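PDB 4WV3: anthranilate-CoA ligase from Stigmatella aurantiaca, which belongs to the ANL superfamily of AMP-binding enzymes, with a large AMP-binding domain and a smaller C-terminal domain, and here holds 5'-O-[(S)-[(2-aminobenzoyl)oxy](hydroxy)phosphoryl]adenosine. Local coordinates for residues G89-L94 and K217-F222; L103-A108 and L172-G177. All blocks are in the same frame, centred on the assembly; numbering follows the deposited sequence.

Interaction 1: residues G89-L94 and K217-F222; sequences GINTLL and KLFFTF. With 3UK (5'-O-[(S)-[(2-aminobenzoyl)oxy](hydroxy)phosphoryl]adenosine), chain C.
Gly89, at the end of strand 86-89, passes Phe219 with their CA atoms 4.6 Å apart, and from there 89-94 runs as an irregular loop across the turn that precedes helix 221-234. Glycine suits this approach because it puts no side chain between the two backbones. Phe219 carries the contact. Its CG sits between the backbone N and the carbonyl carbon (chi1 56°), which swings the ring under the loop. Asn91 CA lies over one face, 3.5 Å from the ring centroid and almost on the ring normal, as a CH-pi contact, while Lys217 CB lies against the opposite face nearer the rim. The Asn91 amide sits at about the same height but past the CE1-CZ rim, its plane 23° from that of the ring, with OD1 3.5 Å from Phe219 CZ. That oxygen accepts from Leu93 N at 2.8 Å, closing an Asx turn that restrains the amide's rotation. Beyond Phe219 the chain enters the ligand pocket. Phe220, the N-cap residue, brings its ring edge to O01 of 3UK, and Thr221 OG1 accepts from N32 of 3UK at 2.7 Å while also bonding to Phe323 O. The two segments thus meet through an aromatic face and loop backbone without a hydrogen bond between them; the loop's own polar bond shapes its turn, and Thr221 supplies the hydrogen bond to the ligand.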
# COMPACT_ATOMS: atom_id res chain seq x y z
N GLY A 89 9.82 4.67 -7.21
CA GLY A 89 9.80 4.54 -5.76
C GLY A 89 10.07 3.11 -5.33
O GLY A 89 9.25 2.22 -5.53
N ILE A 90 11.24 2.90 -4.73
CA ILE A 90 11.71 1.56 -4.42
C ILE A 90 11.52 1.19 -2.95
O ILE A 90 11.69 2.02 -2.06
CB ILE A 90 13.19 1.39 -4.82
CG1 ILE A 90 13.42 1.94 -6.23
CG2 ILE A 90 13.62 -0.07 -4.73
CD1 ILE A 90 14.86 1.86 -6.69
N ASN A 91 11.15 -0.07 -2.71
CA ASN A 91 11.01 -0.62 -1.37
C ASN A 91 12.29 -0.45 -0.55
O ASN A 91 13.38 -0.77 -1.02
CB ASN A 91 10.61 -2.10 -1.45
CG ASN A 91 10.19 -2.67 -0.10
OD1 ASN A 91 10.73 -2.32 0.95
ND2 ASN A 91 9.22 -3.58 -0.13
N THR A 92 12.14 0.03 0.68
CA THR A 92 13.27 0.34 1.53
C THR A 92 13.87 -0.90 2.21
O THR A 92 15.07 -0.93 2.52
CB THR A 92 12.89 1.43 2.57
OG1 THR A 92 13.61 2.64 2.28
CG2 THR A 92 13.20 1.00 4.00
N LEU A 93 13.06 -1.94 2.40
CA LEU A 93 13.52 -3.17 3.04
C LEU A 93 13.99 -4.35 2.20
O LEU A 93 13.92 -5.50 2.64
CB LEU A 93 12.55 -3.63 4.12
CG LEU A 93 12.42 -2.80 5.41
CD1 LEU A 93 13.75 -2.16 5.79
CD2 LEU A 93 11.31 -1.76 5.29
N LEU A 94 14.48 -4.08 0.99
CA LEU A 94 14.99 -5.15 0.13
C LEU A 94 16.45 -5.58 0.21
O LEU A 94 17.26 -4.96 0.90
CB LEU A 94 14.66 -4.71 -1.30
CG LEU A 94 13.18 -4.62 -1.68
CD1 LEU A 94 13.03 -4.29 -3.16
CD2 LEU A 94 12.45 -5.91 -1.34
N LYS A 217 4.47 3.43 3.57
CA LYS A 217 5.55 4.22 3.01
C LYS A 217 5.19 4.81 1.65
O LYS A 217 4.17 4.46 1.05
CB LYS A 217 6.82 3.39 2.90
CG LYS A 217 7.32 2.85 4.23
CD LYS A 217 7.61 3.98 5.21
CE LYS A 217 8.18 3.46 6.51
NZ LYS A 217 8.52 4.57 7.44
N LEU A 218 6.04 5.71 1.16
CA LEU A 218 5.77 6.44 -0.08
C LEU A 218 6.05 5.62 -1.34
O LEU A 218 5.67 6.03 -2.44
CB LEU A 218 6.54 7.76 -0.10
CG LEU A 218 6.07 8.80 0.93
CD1 LEU A 218 7.03 9.97 1.00
CD2 LEU A 218 4.66 9.27 0.61
N PHE A 219 6.72 4.48 -1.20
CA PHE A 219 6.90 3.59 -2.34
C PHE A 219 5.68 2.70 -2.53
O PHE A 219 5.47 2.12 -3.59
CB PHE A 219 8.19 2.76 -2.24
CG PHE A 219 8.31 1.95 -0.97
CD1 PHE A 219 7.64 0.74 -0.84
CD2 PHE A 219 9.12 2.38 0.07
CE1 PHE A 219 7.75 -0.01 0.32
CE2 PHE A 219 9.24 1.63 1.23
CZ PHE A 219 8.55 0.44 1.35
N PHE A 220 4.88 2.60 -1.47
CA PHE A 220 3.60 1.90 -1.52
C PHE A 220 2.54 2.91 -1.94
O PHE A 220 2.33 3.91 -1.26
CB PHE A 220 3.28 1.34 -0.13
CG PHE A 220 2.14 0.36 -0.12
CD1 PHE A 220 1.64 -0.18 -1.29
CD2 PHE A 220 1.56 -0.03 1.08
CE1 PHE A 220 0.59 -1.08 -1.28
CE2 PHE A 220 0.51 -0.93 1.11
CZ PHE A 220 0.03 -1.46 -0.07
N THR A 221 1.86 2.64 -3.05
CA THR A 221 0.89 3.59 -3.60
C THR A 221 -0.28 3.86 -2.66
O THR A 221 -0.97 4.87 -2.79
CB THR A 221 0.35 3.15 -4.98
OG1 THR A 221 -0.23 1.84 -4.89
CG2 THR A 221 1.47 3.14 -6.02
N PHE A 222 -0.50 2.95 -1.71
CA PHE A 222 -1.49 3.18 -0.66
C PHE A 222 -1.08 4.39 0.16
O PHE A 222 -1.91 5.22 0.54
CB PHE A 222 -1.62 1.94 0.22
CG PHE A 222 -2.51 2.13 1.42
CD1 PHE A 222 -3.74 2.74 1.29
CD2 PHE A 222 -2.11 1.69 2.67
CE1 PHE A 222 -4.56 2.92 2.39
CE2 PHE A 222 -2.92 1.86 3.77
CZ PHE A 222 -4.15 2.48 3.63
C10 3UK C . -5.07 -6.90 -1.36
C15 3UK C . -6.90 -6.00 0.07
C17 3UK C . -8.77 -6.91 1.19
C21 3UK C . -5.84 -7.36 -2.57
C26 3UK C . -3.21 -1.11 -2.11
C28 3UK C . -4.89 0.27 -1.07
O01 3UK C . -2.21 -3.15 -1.30
C02 3UK C . -2.46 -2.48 -2.28
O03 3UK C . -1.78 -2.73 -3.50
P04 3UK C . -0.88 -4.03 -3.70
O05 3UK C . -0.24 -3.99 -5.12
O06 3UK C . -1.75 -5.38 -3.58
C07 3UK C . -3.16 -5.35 -3.86
C08 3UK C . -3.78 -6.57 -3.26
O09 3UK C . -3.80 -6.44 -1.82
N11 3UK C . -5.76 -5.84 -0.69
C12 3UK C . -5.39 -4.52 -0.70
N13 3UK C . -6.29 -3.83 0.06
C14 3UK C . -7.24 -4.72 0.55
N16 3UK C . -7.67 -7.07 0.40
N18 3UK C . -9.14 -5.73 1.67
C19 3UK C . -8.43 -4.63 1.39
N20 3UK C . -8.83 -3.37 1.91
O22 3UK C . -5.73 -8.76 -2.71
C23 3UK C . -5.19 -6.69 -3.68
O24 3UK C . -5.28 -7.51 -4.87
O25 3UK C . 0.23 -4.04 -2.67
C27 3UK C . -4.23 -0.97 -1.21
C29 3UK C . -4.50 1.39 -1.88
C30 3UK C . -3.48 1.26 -2.79
C31 3UK C . -2.81 0.01 -2.93
N32 3UK C . -1.73 -0.13 -3.90

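Interaction 2: residues L103-A108 and L172-G177; sequences LRDCRA and LNYSSG
Tyr174 reaches from strand 169-175 to Asp105 at the C-terminal end of helix 96-105, which a Schellman motif closes. Arg107, with positive phi (53°), is its C-prime residue, and Ala108 N bonds to Leu103 O at 3.2 Å. Strand 169-175 pairs antiparallel with 183-188, and the serine-, threonine- and glycine-rich loop joining them is the signature loop of the AMP-binding family. Tyrosine has the length to span the gap and a hydroxyl to finish it: Tyr174 OH donates to Asp105 OD2 at 2.7 Å. The acceptor lies near the ring plane, at its edge, and uses the lone pair facing away from OD1. The carboxylate stands steeply against the ring, the planes 76° apart. With CG anti to the backbone N (chi1 -173°), Asp105 extends its carboxylate from the helix toward the strand, and OD1 bonds to His379 ND1, so both oxygens are engaged and the group is held against rotation. Two residues along the strand from Tyr174, Leu172 points its side chain the same way and packs on Ile86 and Val88 of strand 86-89 as well. Small, weakly polar Cys106, just past the last helical residue, faces both side chains. Its SG sits between the backbone N and the carbonyl carbon, which turns the sulfur back over its own helix and leaves the methylene facing the strand: Cys106 CB lies 3.7 Å from Tyr174 OH and 3.9 Å from Leu172 CD2.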
# COMPACT_ATOMS: atom_id res chain seq x y z
N LEU A 103 16.96 -1.76 -10.67
CA LEU A 103 17.73 -0.70 -11.31
C LEU A 103 18.14 -1.04 -12.74
O LEU A 103 18.25 -0.16 -13.60
CB LEU A 103 18.96 -0.34 -10.48
CG LEU A 103 18.65 0.24 -9.10
CD1 LEU A 103 19.93 0.62 -8.36
CD2 LEU A 103 17.72 1.44 -9.22
N ARG A 104 18.36 -2.33 -13.00
CA ARG A 104 18.73 -2.78 -14.34
C ARG A 104 17.50 -2.83 -15.24
O ARG A 104 17.57 -2.54 -16.43
CB ARG A 104 19.38 -4.16 -14.28
CG ARG A 104 19.93 -4.65 -15.61
CD ARG A 104 20.16 -6.15 -15.61
NE ARG A 104 20.86 -6.59 -14.40
CZ ARG A 104 22.18 -6.57 -14.25
NH1 ARG A 104 22.95 -6.13 -15.24
NH2 ARG A 104 22.73 -6.99 -13.12
N ASP A 105 16.36 -3.20 -14.65
CA ASP A 105 15.13 -3.38 -15.41
C ASP A 105 14.55 -2.05 -15.89
O ASP A 105 13.88 -1.99 -16.92
CB ASP A 105 14.09 -4.13 -14.57
CG ASP A 105 12.85 -4.50 -15.35
OD1 ASP A 105 12.94 -5.35 -16.26
OD2 ASP A 105 11.78 -3.94 -15.05
N CYS A 106 14.83 -0.97 -15.16
CA CYS A 106 14.33 0.34 -15.54
C CYS A 106 15.42 1.22 -16.15
O CYS A 106 15.17 2.38 -16.50
CB CYS A 106 13.67 1.05 -14.34
SG CYS A 106 14.80 1.51 -13.00
N ARG A 107 16.62 0.66 -16.28
CA ARG A 107 17.76 1.34 -16.89
C ARG A 107 18.06 2.70 -16.25
O ARG A 107 18.37 3.66 -16.94
CB ARG A 107 17.56 1.52 -18.40
CG ARG A 107 17.24 0.24 -19.15
CD ARG A 107 17.25 0.47 -20.66
NE ARG A 107 18.59 0.33 -21.23
CZ ARG A 107 19.43 1.33 -21.44
NH1 ARG A 107 19.08 2.57 -21.13
NH2 ARG A 107 20.62 1.09 -21.97
N ALA A 108 17.95 2.76 -14.92
CA ALA A 108 18.15 4.00 -14.19
C ALA A 108 19.56 4.55 -14.35
O ALA A 108 20.54 3.90 -13.97
CB ALA A 108 17.82 3.81 -12.72
N LEU A 172 6.92 4.54 -11.80
CA LEU A 172 7.05 3.09 -11.94
C LEU A 172 7.20 2.45 -10.57
O LEU A 172 8.21 2.64 -9.89
CB LEU A 172 8.25 2.75 -12.83
CG LEU A 172 8.57 1.27 -13.02
CD1 LEU A 172 7.38 0.54 -13.63
CD2 LEU A 172 9.81 1.10 -13.90
N ASN A 173 6.20 1.68 -10.17
CA ASN A 173 6.21 1.02 -8.87
C ASN A 173 6.39 -0.49 -8.98
O ASN A 173 5.63 -1.16 -9.68
CB ASN A 173 4.94 1.34 -8.08
CG ASN A 173 4.88 2.78 -7.63
OD1 ASN A 173 5.34 3.12 -6.55
ND2 ASN A 173 4.31 3.64 -8.47
N TYR A 174 7.40 -1.01 -8.29
CA TYR A 174 7.67 -2.44 -8.31
C TYR A 174 6.96 -3.17 -7.18
O TYR A 174 7.41 -3.15 -6.03
CB TYR A 174 9.18 -2.70 -8.26
CG TYR A 174 9.86 -2.49 -9.60
CD1 TYR A 174 10.02 -3.54 -10.49
CD2 TYR A 174 10.33 -1.24 -9.97
CE1 TYR A 174 10.63 -3.36 -11.71
CE2 TYR A 174 10.94 -1.04 -11.20
CZ TYR A 174 11.09 -2.11 -12.06
OH TYR A 174 11.71 -1.93 -13.28
N SER A 175 5.85 -3.82 -7.52
CA SER A 175 5.06 -4.57 -6.55
C SER A 175 5.64 -5.96 -6.34
O SER A 175 5.83 -6.71 -7.29
CB SER A 175 3.61 -4.68 -7.04
OG SER A 175 2.83 -5.44 -6.14
N SER A 176 5.93 -6.29 -5.08
CA SER A 176 6.48 -7.60 -4.74
C SER A 176 5.53 -8.72 -5.14
O SER A 176 4.33 -8.66 -4.85
CB SER A 176 6.79 -7.67 -3.24
OG SER A 176 5.61 -7.50 -2.47
N GLY A 177 6.07 -9.73 -5.80
CA GLY A 177 5.27 -10.85 -6.28
C GLY A 177 5.43 -12.11 -5.44
O GLY A 177 5.95 -12.06 -4.32

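Along the chain the segments come in the order 89-94, 103-108, 172-177, 217-222, so the two partners of interaction 2 fall between those of interaction 1. The contact centres are 11 Å apart, and all four segments belong to the AMP-binding domain. Strand 86-89 leads into the loop of interaction 1 and bonds through its backbone to Leu172 of interaction 2; the same loop then feeds helix 96-105, whose end carries 103-108. Ile90 CD1 and Leu103 CD2 meet at 3.8 Å, packing the loop against that helix. One segment of each contact supplies 3UK-pocket residues: Phe220, Thr221 and Phe222 in 217-222, Ser175 in 172-177, so the strand-loop-helix unit 86-105 backs two separate pocket-lining segments.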